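Local atomic coordinates of mevalonate diphosphate decarboxylase (Legionella pneumophila, PDB entry 3LTO), a protein that probably catalyses the ATP-dependent decarboxylation of mevalonate diphosphate to isopentenyl diphosphate, a step of isoprenoid biosynthesis. Residues E85-V90 and I123-L128. Sequence-based numbering, arbitrary orientation.
Sequences EYFGYV and IALSEL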
ATOM      1  N   GLU A  85     -20.610  -8.074  -5.776  1.00 14.18           N
ATOM      2  CA  GLU A  85     -20.838  -6.652  -5.988  1.00 14.86           C
ATOM      3  C   GLU A  85     -19.673  -6.049  -6.769  1.00 14.48           C
ATOM      4  O   GLU A  85     -19.867  -5.165  -7.597  1.00 16.68           O
ATOM      5  CB  GLU A  85     -21.018  -5.942  -4.642  1.00 13.96           C
ATOM      6  CG  GLU A  85     -22.126  -6.565  -3.810  1.00 13.84           C
ATOM      7  CD  GLU A  85     -22.304  -5.914  -2.457  1.00 12.24           C
ATOM      8  OE1 GLU A  85     -21.289  -5.545  -1.823  1.00  9.81           O
ATOM      9  OE2 GLU A  85     -23.466  -5.789  -2.027  1.00 12.53           O
ATOM     10  N   TYR A  86     -18.464  -6.539  -6.516  1.00 14.28           N
ATOM     11  CA  TYR A  86     -17.292  -6.034  -7.225  1.00 14.98           C
ATOM     12  C   TYR A  86     -17.469  -6.268  -8.731  1.00 15.29           C
ATOM     13  O   TYR A  86     -17.084  -5.434  -9.546  1.00 14.81           O
ATOM     14  CB  TYR A  86     -16.026  -6.744  -6.730  1.00 15.88           C
ATOM     15  CG  TYR A  86     -14.768  -6.403  -7.506  1.00 17.77           C
ATOM     16  CD1 TYR A  86     -14.132  -5.173  -7.349  1.00 19.23           C
ATOM     17  CD2 TYR A  86     -14.212  -7.320  -8.399  1.00 18.83           C
ATOM     18  CE1 TYR A  86     -12.966  -4.862  -8.063  1.00 20.38           C
ATOM     19  CE2 TYR A  86     -13.051  -7.024  -9.118  1.00 21.20           C
ATOM     20  CZ  TYR A  86     -12.432  -5.794  -8.945  1.00 21.90           C
ATOM     21  OH  TYR A  86     -11.282  -5.507  -9.649  1.00 22.26           O
ATOM     22  N   PHE A  87     -18.051  -7.412  -9.087  1.00 14.85           N
ATOM     23  CA  PHE A  87     -18.289  -7.755 -10.489  1.00 14.54           C
ATOM     24  C   PHE A  87     -19.652  -7.267 -10.973  1.00 14.56           C
ATOM     25  O   PHE A  87     -19.975  -7.398 -12.151  1.00 15.87           O
ATOM     26  CB  PHE A  87     -18.206  -9.274 -10.686  1.00 12.91           C
ATOM     27  CG  PHE A  87     -16.802  -9.808 -10.756  1.00 12.19           C
ATOM     28  CD1 PHE A  87     -16.166  -9.963 -11.986  1.00 10.79           C
ATOM     29  CD2 PHE A  87     -16.121 -10.168  -9.596  1.00  9.46           C
ATOM     30  CE1 PHE A  87     -14.871 -10.473 -12.062  1.00 11.78           C
ATOM     31  CE2 PHE A  87     -14.831 -10.678  -9.658  1.00 11.50           C
ATOM     32  CZ  PHE A  87     -14.202 -10.832 -10.893  1.00 11.90           C
ATOM     33  N   GLY A  88     -20.450  -6.712 -10.064  1.00 15.47           N
ATOM     34  CA  GLY A  88     -21.774  -6.230 -10.433  1.00 14.73           C
ATOM     35  C   GLY A  88     -22.727  -7.356 -10.798  1.00 15.54           C
ATOM     36  O   GLY A  88     -23.594  -7.200 -11.655  1.00 15.33           O
ATOM     37  N   TYR A  89     -22.570  -8.499 -10.137  1.00 13.80           N
ATOM     38  CA  TYR A  89     -23.411  -9.657 -10.396  1.00 12.45           C
ATOM     39  C   TYR A  89     -24.532  -9.779  -9.376  1.00 13.82           C
ATOM     40  O   TYR A  89     -24.361  -9.434  -8.207  1.00 13.19           O
ATOM     41  CB  TYR A  89     -22.572 -10.931 -10.347  1.00 11.27           C
ATOM     42  CG  TYR A  89     -23.347 -12.199 -10.615  1.00  8.31           C
ATOM     43  CD1 TYR A  89     -23.604 -12.614 -11.921  1.00  8.40           C
ATOM     44  CD2 TYR A  89     -23.787 -13.008  -9.568  1.00  9.91           C
ATOM     45  CE1 TYR A  89     -24.265 -13.802 -12.184  1.00  8.02           C
ATOM     46  CE2 TYR A  89     -24.463 -14.217  -9.822  1.00  9.30           C
ATOM     47  CZ  TYR A  89     -24.692 -14.602 -11.135  1.00  9.67           C
ATOM     48  OH  TYR A  89     -25.327 -15.794 -11.412  1.00 10.30           O
ATOM     49  N   VAL A  90     -25.676 -10.284  -9.825  1.00 13.91           N
ATOM     50  CA  VAL A  90     -26.818 -10.482  -8.945  1.00 14.22           C
ATOM     51  C   VAL A  90     -27.256 -11.933  -9.085  1.00 12.73           C
ATOM     52  O   VAL A  90     -27.628 -12.369 -10.172  1.00 13.98           O
ATOM     53  CB  VAL A  90     -28.002  -9.564  -9.322  1.00 16.62           C
ATOM     54  CG1 VAL A  90     -29.180  -9.815  -8.365  1.00 16.20           C
ATOM     55  CG2 VAL A  90     -27.572  -8.096  -9.258  1.00 15.70           C
ATOM     56  N   ILE A 123     -13.191 -16.498 -10.766  1.00  7.39           N
ATOM     57  CA  ILE A 123     -13.333 -17.268 -11.993  1.00  8.25           C
ATOM     58  C   ILE A 123     -14.801 -17.284 -12.394  1.00  9.04           C
ATOM     59  O   ILE A 123     -15.166 -16.835 -13.482  1.00 11.11           O
ATOM     60  CB  ILE A 123     -12.821 -18.708 -11.793  1.00  8.09           C
ATOM     61  CG1 ILE A 123     -11.305 -18.676 -11.560  1.00  8.23           C
ATOM     62  CG2 ILE A 123     -13.175 -19.573 -12.999  1.00  9.74           C
ATOM     63  CD1 ILE A 123     -10.703 -20.015 -11.236  1.00  7.61           C
ATOM     64  N   ALA A 124     -15.640 -17.782 -11.494  1.00  8.85           N
ATOM     65  CA  ALA A 124     -17.075 -17.859 -11.726  1.00  8.77           C
ATOM     66  C   ALA A 124     -17.681 -16.530 -12.176  1.00 10.54           C
ATOM     67  O   ALA A 124     -18.371 -16.468 -13.186  1.00 12.66           O
ATOM     68  CB  ALA A 124     -17.770 -18.330 -10.462  1.00  6.47           C
ATOM     69  N   LEU A 125     -17.419 -15.470 -11.422  1.00 11.03           N
ATOM     70  CA  LEU A 125     -17.976 -14.161 -11.732  1.00 11.63           C
ATOM     71  C   LEU A 125     -17.429 -13.548 -13.014  1.00 13.32           C
ATOM     72  O   LEU A 125     -18.124 -12.792 -13.697  1.00 14.49           O
ATOM     73  CB  LEU A 125     -17.773 -13.222 -10.537  1.00 10.44           C
ATOM     74  CG  LEU A 125     -18.542 -13.714  -9.302  1.00  9.63           C
ATOM     75  CD1 LEU A 125     -18.263 -12.830  -8.088  1.00  9.62           C
ATOM     76  CD2 LEU A 125     -20.032 -13.725  -9.629  1.00 10.22           C
ATOM     77  N   SER A 126     -16.187 -13.889 -13.340  1.00 13.91           N
ATOM     78  CA  SER A 126     -15.544 -13.413 -14.554  1.00 14.01           C
ATOM     79  C   SER A 126     -16.275 -13.980 -15.783  1.00 14.22           C
ATOM     80  O   SER A 126     -16.642 -13.240 -16.695  1.00 14.03           O
ATOM     81  CB  SER A 126     -14.078 -13.857 -14.565  1.00 14.25           C
ATOM     82  OG  SER A 126     -13.403 -13.376 -15.711  1.00 21.04           O
ATOM     83  N   GLU A 127     -16.498 -15.292 -15.794  1.00 13.88           N
ATOM     84  CA  GLU A 127     -17.176 -15.943 -16.914  1.00 14.00           C
ATOM     85  C   GLU A 127     -18.666 -15.597 -17.000  1.00 14.07           C
ATOM     86  O   GLU A 127     -19.226 -15.536 -18.092  1.00 14.13           O
ATOM     87  CB  GLU A 127     -17.018 -17.469 -16.827  1.00 12.75           C
ATOM     88  CG  GLU A 127     -15.577 -17.952 -16.761  1.00 12.03           C
ATOM     89  CD  GLU A 127     -15.472 -19.464 -16.644  1.00 12.61           C
ATOM     90  OE1 GLU A 127     -16.499 -20.099 -16.344  1.00 13.40           O
ATOM     91  OE2 GLU A 127     -14.366 -20.016 -16.843  1.00 11.94           O
ATOM     92  N   LEU A 128     -19.307 -15.375 -15.856  1.00 13.36           N
ATOM     93  CA  LEU A 128     -20.729 -15.050 -15.835  1.00 13.89           C
ATOM     94  C   LEU A 128     -21.046 -13.633 -16.292  1.00 15.29           C
ATOM     95  O   LEU A 128     -22.090 -13.388 -16.893  1.00 15.96           O
ATOM     96  CB  LEU A 128     -21.301 -15.251 -14.432  1.00 13.08           C
ATOM     97  CG  LEU A 128     -21.651 -16.694 -14.057  1.00 13.40           C
ATOM     98  CD1 LEU A 128     -21.908 -16.808 -12.562  1.00  9.22           C
ATOM     99  CD2 LEU A 128     -22.872 -17.134 -14.863  1.00 12.17           C
TER
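Leu125 reaches out from helix 110-129 between two aromatic rings, Phe87 and Tyr89, which flank Gly88, the residue of positive phi in the Schellman motif that closes helix 71-87. This joins the two helices within the N-terminal domain, which probably has the ribosomal S5-like fold shared by the GHMP kinase superfamily. Phenylalanine suits its buried place by offering a flat apolar face, which takes the root of the leucine: Leu125 CB lies 3.7 Å from the Phe87 ring centroid and 18° off the normal, a CH-pi contact, and comes within 3.6 Å of Phe87 CG. The first torsion of Phe87 places CG beside the backbone N, which brings this face against Leu125 CB while Phe87 CE1 reaches to 3.9 Å from Ser126 N. Tyr86 CE2 sits over the opposite face of the same ring, displaced toward its rim.

Between the aromatics, Gly88 turns the chain with positive phi, a conformation that favours glycine because it has no side chain. Beyond it, Tyr89 is directed toward helix 110-129, its CG anti to the backbone N (chi1 -180°). The forked end of leucine suits this divided task: CD1 of Leu125 stays with Phe87, 3.7 Å from its CD2, while Leu125 CD2 meets the root of the tyrosine, 3.8 Å from Tyr89 CG. The Tyr89 and Leu125 side chains cross at about a right angle.

The tyrosine is long enough to reach one turn farther along the helix, to Leu128, and its ring also meets that of Phe93. Ser126 has its CB directed away from segment 85-90, and its OG is satisfied by a hydrogen bond with Lys131 O; Lys131 NZ hydrogen-bonds Phe87 O. The phenol end of Tyr89 passes along Leu128, whose CD1 methyl lies 3.7 Å from Tyr89 OH and 3.8 Å from Tyr89 CZ.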